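Local coordinates for protein putative pyridoxal phosphate-dependent transferase (Clostridium difficile, PDB 4DQ6) that is a putative pyridoxal phosphate-dependent transferase of the class I and II aminotransferase family and binds pyridoxal-5'-phosphate, at residues Y29-V39 and V347-N355; R136-Q144 and D154-V165. One frame throughout, in Å; residues are numbered along the deposited sequence. Where two conformers were deposited one is given.

Interaction 1: Y29-V39 and V347-N355; sequences YGTNDLLPMWV and VQKGKVALN
L35 and P36 pair in parallel with V352 and A353, a two-stranded sheet that joins the early part of the chain to the turn after helix 339-350, consistent with the fold type I family, in which both chain ends contribute to the small domain. Three backbone bonds zip the strands: L35 N gives to K351 O at 3.0 Å, A353 N to L35 O at 2.9 Å, and M37 N to A353 O at 2.8 Å.

Side chains then seal the two sides differently. On the side of P36 and A353, the A353 methyl sits over one face of the Y29 ring, a CH-pi contact with CB 4.0 Å from the ring centroid. The same ring is fixed at its far end, where Y29 OH donates to L354 O at 2.7 Å from above the carbonyl plane, 58° out of it. Near the ring's other end, V347 CG2 comes obliquely to within 3.7 Å of Y29 CD1. L34 packs beside them: its CD1 branch meets A353 CB, while CD2 lies 3.5 Å from K351 CA, just past the helix end. With CG anti to the carbonyl carbon (chi1 -56°), the L34 side chain is carried against V347, CD2 meeting CG1.

On the side of L35 and V352, M37 CG meets V352 CG2 at 4.2 Å, and M37 continues onto helix 376-390 through A382. The P36 and A353 side is covered by M25 of helix 25-29, and M37 also bonds through its backbone to N371 of strand 367-371.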
loop_
_atom_site.group_PDB
_atom_site.type_symbol
_atom_site.label_atom_id
_atom_site.label_comp_id
_atom_site.label_asym_id
_atom_site.label_seq_id
_atom_site.Cartn_x
_atom_site.Cartn_y
_atom_site.Cartn_z
ATOM N N TYR A 29 10.234 -0.124 -24.167
ATOM C CA TYR A 29 11.146 -0.529 -25.242
ATOM C C TYR A 29 10.478 -0.525 -26.621
ATOM O O TYR A 29 11.170 -0.695 -27.614
ATOM C CB TYR A 29 11.696 -1.919 -24.956
ATOM C CG TYR A 29 12.512 -1.960 -23.679
ATOM C CD1 TYR A 29 13.827 -1.544 -23.652
ATOM C CD2 TYR A 29 11.954 -2.410 -22.512
ATOM C CE1 TYR A 29 14.550 -1.572 -22.480
ATOM C CE2 TYR A 29 12.664 -2.445 -21.326
ATOM C CZ TYR A 29 13.970 -2.026 -21.319
ATOM O OH TYR A 29 14.640 -2.025 -20.110
ATOM N N GLY A 30 9.152 -0.394 -26.660
ATOM C CA GLY A 30 8.434 -0.366 -27.928
ATOM C C GLY A 30 7.861 -1.710 -28.330
ATOM O O GLY A 30 7.069 -1.779 -29.290
ATOM N N THR A 31 8.261 -2.767 -27.622
ATOM C CA THR A 31 7.799 -4.131 -27.854
ATOM C C THR A 31 7.965 -4.942 -26.587
ATOM O O THR A 31 8.786 -4.587 -25.760
ATOM C CB THR A 31 8.554 -4.817 -29.014
ATOM O OG1 THR A 31 8.139 -6.188 -29.107
ATOM C CG2 THR A 31 10.030 -4.758 -28.820
ATOM N N ASN A 32 7.159 -5.993 -26.431
ATOM C CA ASN A 32 7.238 -6.952 -25.344
ATOM C C ASN A 32 7.965 -8.249 -25.748
ATOM O O ASN A 32 8.194 -9.130 -24.922
ATOM C CB ASN A 32 5.824 -7.309 -24.888
ATOM C CG ASN A 32 5.570 -7.096 -23.399
ATOM O OD1 ASN A 32 6.341 -6.454 -22.632
ATOM N ND2 ASN A 32 4.403 -7.593 -22.977
ATOM N N ASP A 33 8.312 -8.381 -27.024
ATOM C CA ASP A 33 8.997 -9.544 -27.540
ATOM C C ASP A 33 10.514 -9.452 -27.337
ATOM O O ASP A 33 11.298 -9.425 -28.309
ATOM C CB ASP A 33 8.688 -9.689 -29.019
ATOM C CG ASP A 33 9.041 -11.038 -29.520
ATOM O OD1 ASP A 33 8.931 -11.964 -28.688
ATOM O OD2 ASP A 33 9.415 -11.177 -30.710
ATOM N N LEU A 34 10.910 -9.357 -26.070
ATOM C CA LEU A 34 12.289 -9.244 -25.650
ATOM C C LEU A 34 12.579 -10.202 -24.489
ATOM O O LEU A 34 11.700 -10.546 -23.751
ATOM C CB LEU A 34 12.568 -7.813 -25.194
ATOM C CG LEU A 34 12.266 -6.745 -26.225
ATOM C CD1 LEU A 34 12.384 -5.424 -25.481
ATOM C CD2 LEU A 34 13.221 -6.825 -27.391
ATOM N N LEU A 35 13.845 -10.586 -24.328
ATOM C CA LEU A 35 14.297 -11.355 -23.172
ATOM C C LEU A 35 14.546 -10.313 -22.059
ATOM O O LEU A 35 15.397 -9.465 -22.222
ATOM C CB LEU A 35 15.601 -12.104 -23.478
ATOM C CG LEU A 35 16.173 -13.097 -22.437
ATOM C CD1 LEU A 35 17.030 -14.177 -23.097
ATOM C CD2 LEU A 35 17.023 -12.397 -21.402
ATOM N N PRO A 36 13.831 -10.413 -20.941
ATOM C CA PRO A 36 13.919 -9.326 -19.941
ATOM C C PRO A 36 15.050 -9.519 -18.935
ATOM O O PRO A 36 15.115 -10.522 -18.229
ATOM C CB PRO A 36 12.550 -9.413 -19.251
ATOM C CG PRO A 36 12.237 -10.851 -19.321
ATOM C CD PRO A 36 12.727 -11.339 -20.643
ATOM N N MET A 37 15.917 -8.522 -18.821
ATOM C CA MET A 37 16.982 -8.535 -17.837
ATOM C C MET A 37 17.078 -7.175 -17.168
ATOM O O MET A 37 18.201 -6.707 -16.840
ATOM C CB MET A 37 18.326 -8.841 -18.517
ATOM C CG MET A 37 18.359 -10.129 -19.322
ATOM S SD MET A 37 18.294 -11.648 -18.356
ATOM C CE MET A 37 19.979 -11.754 -17.709
ATOM N N TRP A 38 15.934 -6.561 -16.972
ATOM C CA TRP A 38 15.919 -5.131 -16.636
ATOM C C TRP A 38 15.463 -4.952 -15.207
ATOM O O TRP A 38 16.290 -4.932 -14.273
ATOM C CB TRP A 38 15.137 -4.337 -17.717
ATOM C CG TRP A 38 13.665 -4.710 -17.888
ATOM C CD1 TRP A 38 13.112 -5.935 -18.301
ATOM C CD2 TRP A 38 12.518 -3.822 -17.714
ATOM N NE1 TRP A 38 11.753 -5.867 -18.332
ATOM C CE2 TRP A 38 11.336 -4.615 -18.013
ATOM C CE3 TRP A 38 12.353 -2.485 -17.319
ATOM C CZ2 TRP A 38 10.060 -4.101 -17.933
ATOM C CZ3 TRP A 38 11.056 -1.978 -17.226
ATOM C CH2 TRP A 38 9.925 -2.761 -17.558
ATOM N N VAL A 39 14.154 -4.914 -14.989
ATOM C CA VAL A 39 13.549 -4.727 -13.649
ATOM C C VAL A 39 14.197 -5.622 -12.589
ATOM O O VAL A 39 14.332 -6.850 -12.798
ATOM C CB VAL A 39 12.036 -5.090 -13.760
ATOM C CG1 VAL A 39 11.442 -5.572 -12.410
ATOM C CG2 VAL A 39 11.266 -3.929 -14.383
ATOM N N VAL A 347 17.590 -3.652 -28.412
ATOM C CA VAL A 347 16.171 -4.006 -28.575
ATOM C C VAL A 347 15.879 -4.641 -29.951
ATOM O O VAL A 347 15.258 -5.687 -30.017
ATOM C CB VAL A 347 15.225 -2.811 -28.365
ATOM C CG1 VAL A 347 13.794 -3.239 -28.690
ATOM C CG2 VAL A 347 15.344 -2.271 -26.945
ATOM N N GLN A 348 16.342 -3.993 -31.026
ATOM C CA GLN A 348 15.941 -4.352 -32.393
ATOM C C GLN A 348 16.688 -5.571 -32.878
ATOM O O GLN A 348 16.097 -6.474 -33.483
ATOM C CB GLN A 348 16.173 -3.169 -33.334
ATOM C CG GLN A 348 15.266 -2.012 -32.988
ATOM C CD GLN A 348 15.674 -0.670 -33.580
ATOM O OE1 GLN A 348 16.493 -0.577 -34.495
ATOM N NE2 GLN A 348 15.100 0.401 -33.012
ATOM N N LYS A 349 17.993 -5.594 -32.634
ATOM C CA LYS A 349 18.873 -6.666 -33.089
ATOM C C LYS A 349 19.101 -7.757 -32.064
ATOM O O LYS A 349 18.941 -8.920 -32.352
ATOM C CB LYS A 349 20.207 -6.093 -33.593
ATOM C CG LYS A 349 21.014 -7.083 -34.427
ATOM C CD LYS A 349 22.293 -6.395 -34.959
ATOM C CE LYS A 349 23.066 -7.241 -35.959
ATOM N NZ LYS A 349 23.273 -8.599 -35.397
ATOM N N GLY A 350 19.451 -7.389 -30.838
ATOM C CA GLY A 350 19.571 -8.377 -29.760
ATOM C C GLY A 350 18.268 -8.996 -29.284
ATOM O O GLY A 350 18.233 -10.152 -28.884
ATOM N N LYS A 351 17.207 -8.203 -29.301
ATOM C CA LYS A 351 15.913 -8.565 -28.693
ATOM C C LYS A 351 16.092 -8.873 -27.190
ATOM O O LYS A 351 15.633 -9.873 -26.661
ATOM C CB LYS A 351 15.242 -9.721 -29.408
ATOM C CG LYS A 351 14.951 -9.510 -30.893
ATOM C CD LYS A 351 13.817 -10.422 -31.368
ATOM C CE LYS A 351 14.075 -11.916 -31.116
ATOM N NZ LYS A 351 12.962 -12.872 -31.490
ATOM N N VAL A 352 16.755 -7.959 -26.511
ATOM C CA VAL A 352 17.031 -8.127 -25.084
ATOM C C VAL A 352 16.770 -6.784 -24.403
ATOM O O VAL A 352 17.026 -5.756 -24.993
ATOM C CB VAL A 352 18.483 -8.671 -24.849
ATOM C CG1 VAL A 352 19.522 -7.702 -25.400
ATOM C CG2 VAL A 352 18.708 -9.066 -23.388
ATOM N N ALA A 353 16.206 -6.850 -23.192
ATOM C CA ALA A 353 15.821 -5.655 -22.430
ATOM C C ALA A 353 16.726 -5.474 -21.231
ATOM O O ALA A 353 16.644 -6.191 -20.279
ATOM C CB ALA A 353 14.372 -5.800 -21.991
ATOM N N LEU A 354 17.626 -4.497 -21.320
ATOM C CA LEU A 354 18.494 -4.109 -20.221
ATOM C C LEU A 354 18.056 -2.724 -19.719
ATOM O O LEU A 354 17.308 -2.007 -20.406
ATOM C CB LEU A 354 19.939 -4.013 -20.719
ATOM C CG LEU A 354 20.475 -5.171 -21.563
ATOM C CD1 LEU A 354 21.940 -4.910 -21.909
ATOM C CD2 LEU A 354 20.272 -6.483 -20.863
ATOM N N ASN A 355 18.548 -2.324 -18.553
ATOM C CA ASN A 355 18.259 -0.950 -18.080
ATOM C C ASN A 355 19.273 0.008 -18.667
ATOM O O ASN A 355 20.503 -0.116 -18.414
ATOM C CB ASN A 355 18.299 -0.856 -16.566
ATOM C CG ASN A 355 17.105 -1.448 -15.886
ATOM O OD1 ASN A 355 17.027 -2.675 -15.693
ATOM N ND2 ASN A 355 16.236 -0.585 -15.356
#

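Interaction 2: R136-Q144 and D154-V165; sequences RELIISPLQ and DYEDIENKIKDV
S141, just past strand 137-140, gives its hydroxyl proton to D157 OD2 of helix 155-161 at 2.9 Å, and K161, one turn on from D157, reaches back to the strand. The two elements belong to a beta-alpha-beta crossover: the chain leaves strand 137-140, an edge strand of the seven-stranded mixed sheet, and after an excursion through the short strands 144-145 and 151-152 it enters helix 155-161 and returns in strand 165-171, with strand 116-119 lying between. Helix and strand run roughly antiparallel, at 149°, their axes 9.8 Å apart at closest approach.

K161 ties the polar group together. Its chain is extended beyond CG, which lets NZ reach I140 O at 2.7 Å in the carbonyl plane and the carboxylate of D157 in a salt bridge, 2.7 Å from OD2. OD2 is thus gripped twice, by the lysine on its syn lone pair and by S141 on its anti lone pair, an arrangement that probably stabilises the charged carboxylate and limits its rotation. The aliphatic stem of the lysine is used as well, for I139 CG2 lies 3.9 Å from K161 CB and crosses it obliquely.

Water extends the contact toward the helix start. One molecule donates to S141 OG and P142 O and accepts from D154 N; a second donates to P142 O at 2.6 Å and also to D154 OD2, so this carbonyl is linked to the start of the helix twice. Further out, I158 packs on L189 and I192 of helix 183-195, while strand 116-119 pairs with the strand through I117 and I119. D154 itself is the N-cap: D157 N, 3.1 Å from D154 OD1, meets that oxygen from above the carboxylate plane, 64° out of it.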
loop_
_atom_site.group_PDB
_atom_site.type_symbol
_atom_site.label_atom_id
_atom_site.label_comp_id
_atom_site.label_asym_id
_atom_site.label_seq_id
_atom_site.Cartn_x
_atom_site.Cartn_y
_atom_site.Cartn_z
ATOM N N ARG A 136 11.436 19.768 -4.050
ATOM C CA ARG A 136 12.680 20.121 -3.424
ATOM C C ARG A 136 13.717 20.230 -4.526
ATOM O O ARG A 136 13.507 19.791 -5.685
ATOM C CB ARG A 136 13.104 19.096 -2.360
ATOM C CG ARG A 136 12.513 19.264 -0.958
ATOM C CD ARG A 136 11.007 19.343 -0.901
ATOM N NE ARG A 136 10.467 19.357 0.456
ATOM C CZ ARG A 136 9.201 19.627 0.755
ATOM N NH1 ARG A 136 8.326 19.988 -0.189
ATOM N NH2 ARG A 136 8.820 19.627 2.017
ATOM N N GLU A 137 14.847 20.833 -4.188
ATOM C CA GLU A 137 15.928 21.090 -5.144
ATOM C C GLU A 137 16.962 19.966 -5.058
ATOM O O GLU A 137 17.534 19.742 -4.018
ATOM C CB GLU A 137 16.650 22.401 -4.866
ATOM C CG GLU A 137 17.740 22.668 -5.894
ATOM C CD GLU A 137 18.489 23.997 -5.762
ATOM O OE1 GLU A 137 18.076 24.890 -5.002
ATOM O OE2 GLU A 137 19.539 24.132 -6.445
ATOM N N LEU A 138 17.190 19.302 -6.172
ATOM C CA LEU A 138 18.103 18.147 -6.217
ATOM C C LEU A 138 19.517 18.619 -6.419
ATOM O O LEU A 138 19.798 19.352 -7.388
ATOM C CB LEU A 138 17.736 17.222 -7.373
ATOM C CG LEU A 138 18.524 15.895 -7.390
ATOM C CD1 LEU A 138 18.332 15.033 -6.126
ATOM C CD2 LEU A 138 18.225 15.144 -8.695
ATOM N N ILE A 139 20.419 18.216 -5.532
ATOM C CA ILE A 139 21.874 18.506 -5.692
ATOM C C ILE A 139 22.519 17.140 -5.932
ATOM O O ILE A 139 22.187 16.181 -5.229
ATOM C CB ILE A 139 22.480 19.147 -4.443
ATOM C CG1 ILE A 139 21.729 20.449 -4.066
ATOM C CG2 ILE A 139 23.974 19.410 -4.692
ATOM C CD1 ILE A 139 21.719 21.490 -5.139
ATOM N N ILE A 140 23.321 17.028 -6.989
ATOM C CA ILE A 140 23.941 15.728 -7.339
ATOM C C ILE A 140 25.455 15.878 -7.140
ATOM O O ILE A 140 26.077 16.794 -7.711
ATOM C CB ILE A 140 23.655 15.359 -8.790
ATOM C CG1 ILE A 140 22.142 15.426 -9.082
ATOM C CG2 ILE A 140 24.317 13.999 -9.123
ATOM C CD1 ILE A 140 21.709 15.244 -10.526
ATOM N N SER A 141 26.034 15.000 -6.311
ATOM C CA SER A 141 27.448 14.805 -6.215
ATOM C C SER A 141 27.854 13.523 -6.893
ATOM O O SER A 141 27.683 12.465 -6.296
ATOM C CB SER A 141 27.917 14.820 -4.760
ATOM O OG SER A 141 29.281 14.429 -4.692
ATOM N N PRO A 142 28.278 13.582 -8.152
ATOM C CA PRO A 142 28.485 12.292 -8.854
ATOM C C PRO A 142 29.559 11.460 -8.159
ATOM O O PRO A 142 30.531 11.972 -7.605
ATOM C CB PRO A 142 28.881 12.688 -10.253
ATOM C CG PRO A 142 28.461 14.125 -10.423
ATOM C CD PRO A 142 28.470 14.735 -9.041
ATOM N N LEU A 143 29.340 10.152 -8.117
ATOM C CA LEU A 143 30.453 9.266 -7.738
ATOM C C LEU A 143 31.651 9.529 -8.657
ATOM O O LEU A 143 31.505 9.959 -9.798
ATOM C CB LEU A 143 30.043 7.801 -7.792
ATOM C CG LEU A 143 28.895 7.384 -6.888
ATOM C CD1 LEU A 143 28.602 5.916 -7.173
ATOM C CD2 LEU A 143 29.181 7.564 -5.428
ATOM N N GLN A 144 32.858 9.303 -8.138
ATOM C CA GLN A 144 34.093 9.417 -8.936
ATOM C C GLN A 144 34.383 8.018 -9.496
ATOM O O GLN A 144 34.543 7.055 -8.715
ATOM C CB GLN A 144 35.273 9.944 -8.088
ATOM C CG GLN A 144 36.639 9.995 -8.777
ATOM C CD GLN A 144 37.718 10.660 -7.873
ATOM O OE1 GLN A 144 37.515 10.866 -6.673
ATOM N NE2 GLN A 144 38.857 11.020 -8.473
ATOM N N ASP A 154 32.864 11.063 -4.097
ATOM C CA ASP A 154 33.668 12.241 -4.341
ATOM C C ASP A 154 33.520 13.201 -3.154
ATOM O O ASP A 154 32.684 14.089 -3.159
ATOM C CB ASP A 154 33.300 12.897 -5.657
ATOM C CG ASP A 154 34.275 13.982 -6.069
ATOM O OD1 ASP A 154 35.004 14.508 -5.184
ATOM O OD2 ASP A 154 34.337 14.318 -7.287
ATOM N N TYR A 155 34.352 12.992 -2.139
ATOM C CA TYR A 155 34.174 13.651 -0.862
ATOM C C TYR A 155 34.404 15.145 -0.988
ATOM O O TYR A 155 33.708 15.913 -0.305
ATOM C CB TYR A 155 35.089 13.037 0.201
ATOM C CG TYR A 155 34.772 11.599 0.529
ATOM C CD1 TYR A 155 33.615 11.256 1.245
ATOM C CD2 TYR A 155 35.590 10.606 0.089
ATOM C CE1 TYR A 155 33.321 9.949 1.556
ATOM C CE2 TYR A 155 35.293 9.293 0.408
ATOM C CZ TYR A 155 34.152 8.988 1.100
ATOM O OH TYR A 155 33.888 7.688 1.429
ATOM N N GLU A 156 35.382 15.564 -1.812
ATOM C CA GLU A 156 35.616 16.971 -2.099
ATOM C C GLU A 156 34.377 17.582 -2.742
ATOM O O GLU A 156 33.990 18.693 -2.393
ATOM C CB GLU A 156 36.842 17.162 -3.035
ATOM C CG GLU A 156 37.252 18.607 -3.299
ATOM C CD GLU A 156 38.432 18.741 -4.264
ATOM O OE1 GLU A 156 39.218 19.699 -4.118
ATOM O OE2 GLU A 156 38.563 17.886 -5.169
ATOM N N ASP A 157 33.768 16.879 -3.697
ATOM C CA ASP A 157 32.596 17.421 -4.397
ATOM C C ASP A 157 31.414 17.591 -3.446
ATOM O O ASP A 157 30.714 18.630 -3.496
ATOM C CB ASP A 157 32.219 16.550 -5.597
ATOM C CG ASP A 157 31.177 17.170 -6.463
ATOM O OD1 ASP A 157 31.441 18.227 -7.115
ATOM O OD2 ASP A 157 30.056 16.630 -6.457
ATOM N N ILE A 158 31.221 16.601 -2.564
ATOM C CA ILE A 158 30.160 16.626 -1.538
ATOM C C ILE A 158 30.349 17.865 -0.665
ATOM O O ILE A 158 29.424 18.683 -0.500
ATOM C CB ILE A 158 30.237 15.428 -0.612
ATOM C CG1 ILE A 158 29.881 14.146 -1.390
ATOM C CG2 ILE A 158 29.243 15.561 0.512
ATOM C CD1 ILE A 158 30.040 12.828 -0.613
ATOM N N GLU A 159 31.565 18.029 -0.143
ATOM C CA GLU A 159 31.921 19.235 0.641
ATOM C C GLU A 159 31.647 20.533 -0.106
ATOM O O GLU A 159 31.083 21.509 0.478
ATOM C CB GLU A 159 33.407 19.180 0.992
ATOM C CG GLU A 159 33.730 18.354 2.216
ATOM C CD GLU A 159 33.472 19.096 3.527
ATOM O OE1 GLU A 159 32.973 20.238 3.518
ATOM O OE2 GLU A 159 33.769 18.506 4.585
ATOM N N ASN A 160 32.010 20.559 -1.383
ATOM C CA ASN A 160 31.880 21.763 -2.206
ATOM C C ASN A 160 30.414 22.163 -2.442
ATOM O O ASN A 160 30.094 23.316 -2.676
ATOM C CB ASN A 160 32.540 21.539 -3.561
ATOM C CG ASN A 160 34.007 21.954 -3.579
ATOM O OD1 ASN A 160 34.589 22.178 -2.518
ATOM N ND2 ASN A 160 34.635 21.949 -4.756
ATOM N N LYS A 161 29.528 21.174 -2.401
ATOM C CA LYS A 161 28.112 21.368 -2.717
ATOM C C LYS A 161 27.192 21.285 -1.493
ATOM O O LYS A 161 25.973 21.365 -1.659
ATOM C CB LYS A 161 27.649 20.346 -3.774
ATOM C CG LYS A 161 28.328 20.410 -5.127
ATOM C CD LYS A 161 27.819 19.326 -6.073
ATOM C CE LYS A 161 28.527 19.338 -7.406
ATOM N NZ LYS A 161 28.460 18.034 -8.128
ATOM N N ILE A 162 27.758 21.180 -0.284
ATOM C CA ILE A 162 26.997 20.890 0.950
ATOM C C ILE A 162 26.188 22.069 1.492
ATOM O O ILE A 162 25.193 21.855 2.210
ATOM C CB ILE A 162 27.918 20.371 2.087
ATOM C CG1 ILE A 162 27.161 19.456 3.052
ATOM C CG2 ILE A 162 28.521 21.507 2.892
ATOM C CD1 ILE A 162 26.693 18.146 2.484
ATOM N N LYS A 163 26.601 23.291 1.182
ATOM C CA LYS A 163 25.961 24.433 1.870
ATOM C C LYS A 163 24.429 24.437 1.690
ATOM O O LYS A 163 23.896 24.497 0.551
ATOM C CB LYS A 163 26.548 25.789 1.457
ATOM C CG LYS A 163 25.986 26.995 2.257
ATOM C CD LYS A 163 26.629 28.332 1.937
ATOM C CE LYS A 163 25.825 29.419 2.622
ATOM N NZ LYS A 163 26.674 30.528 3.093
ATOM N N ASP A 164 23.756 24.503 2.839
ATOM C CA ASP A 164 22.276 24.519 2.954
ATOM C C ASP A 164 21.567 23.216 2.547
ATOM O O ASP A 164 20.370 23.220 2.513
ATOM C CB ASP A 164 21.648 25.691 2.190
ATOM C CG ASP A 164 22.022 27.056 2.779
ATOM O OD1 ASP A 164 22.156 27.205 4.041
ATOM O OD2 ASP A 164 22.164 27.985 1.952
ATOM N N VAL A 165 22.289 22.130 2.231
ATOM C CA VAL A 165 21.661 20.849 2.021
ATOM C C VAL A 165 21.061 20.430 3.348
ATOM O O VAL A 165 21.694 20.543 4.418
ATOM C CB VAL A 165 22.719 19.855 1.535
ATOM C CG1 VAL A 165 22.186 18.414 1.555
ATOM C CG2 VAL A 165 23.112 20.189 0.132
HETATM O O HOH W 1 29.923 11.818 -4.374
HETATM O O HOH W 2 32.151 13.520 -8.895
HETATM O O HOH W 3 36.880 10.923 -3.378
#

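Overall arrangement
Interactions 1 and 2 hold different elements of one chain, their centres 34 Å apart and nearest atoms about 15 Å apart. Interaction 1 joins segments 308 residues apart; interaction 2, whose segments are 10 residues apart, is nested within the loop that interaction 1 closes. Both are partly buried and lie about 21 and 22 Å from the centre of the chain. Their chemistry follows their place: 29-39 with 347-355 relies on backbone pairing backed by apolar and aromatic side chains, whereas 136-144 with 154-165 joins the border strand of the large sheet to a helix through a buried serine, a lysine to a strand carbonyl and bridging waters, organised by a salt bridge within 154-165, burying less surface.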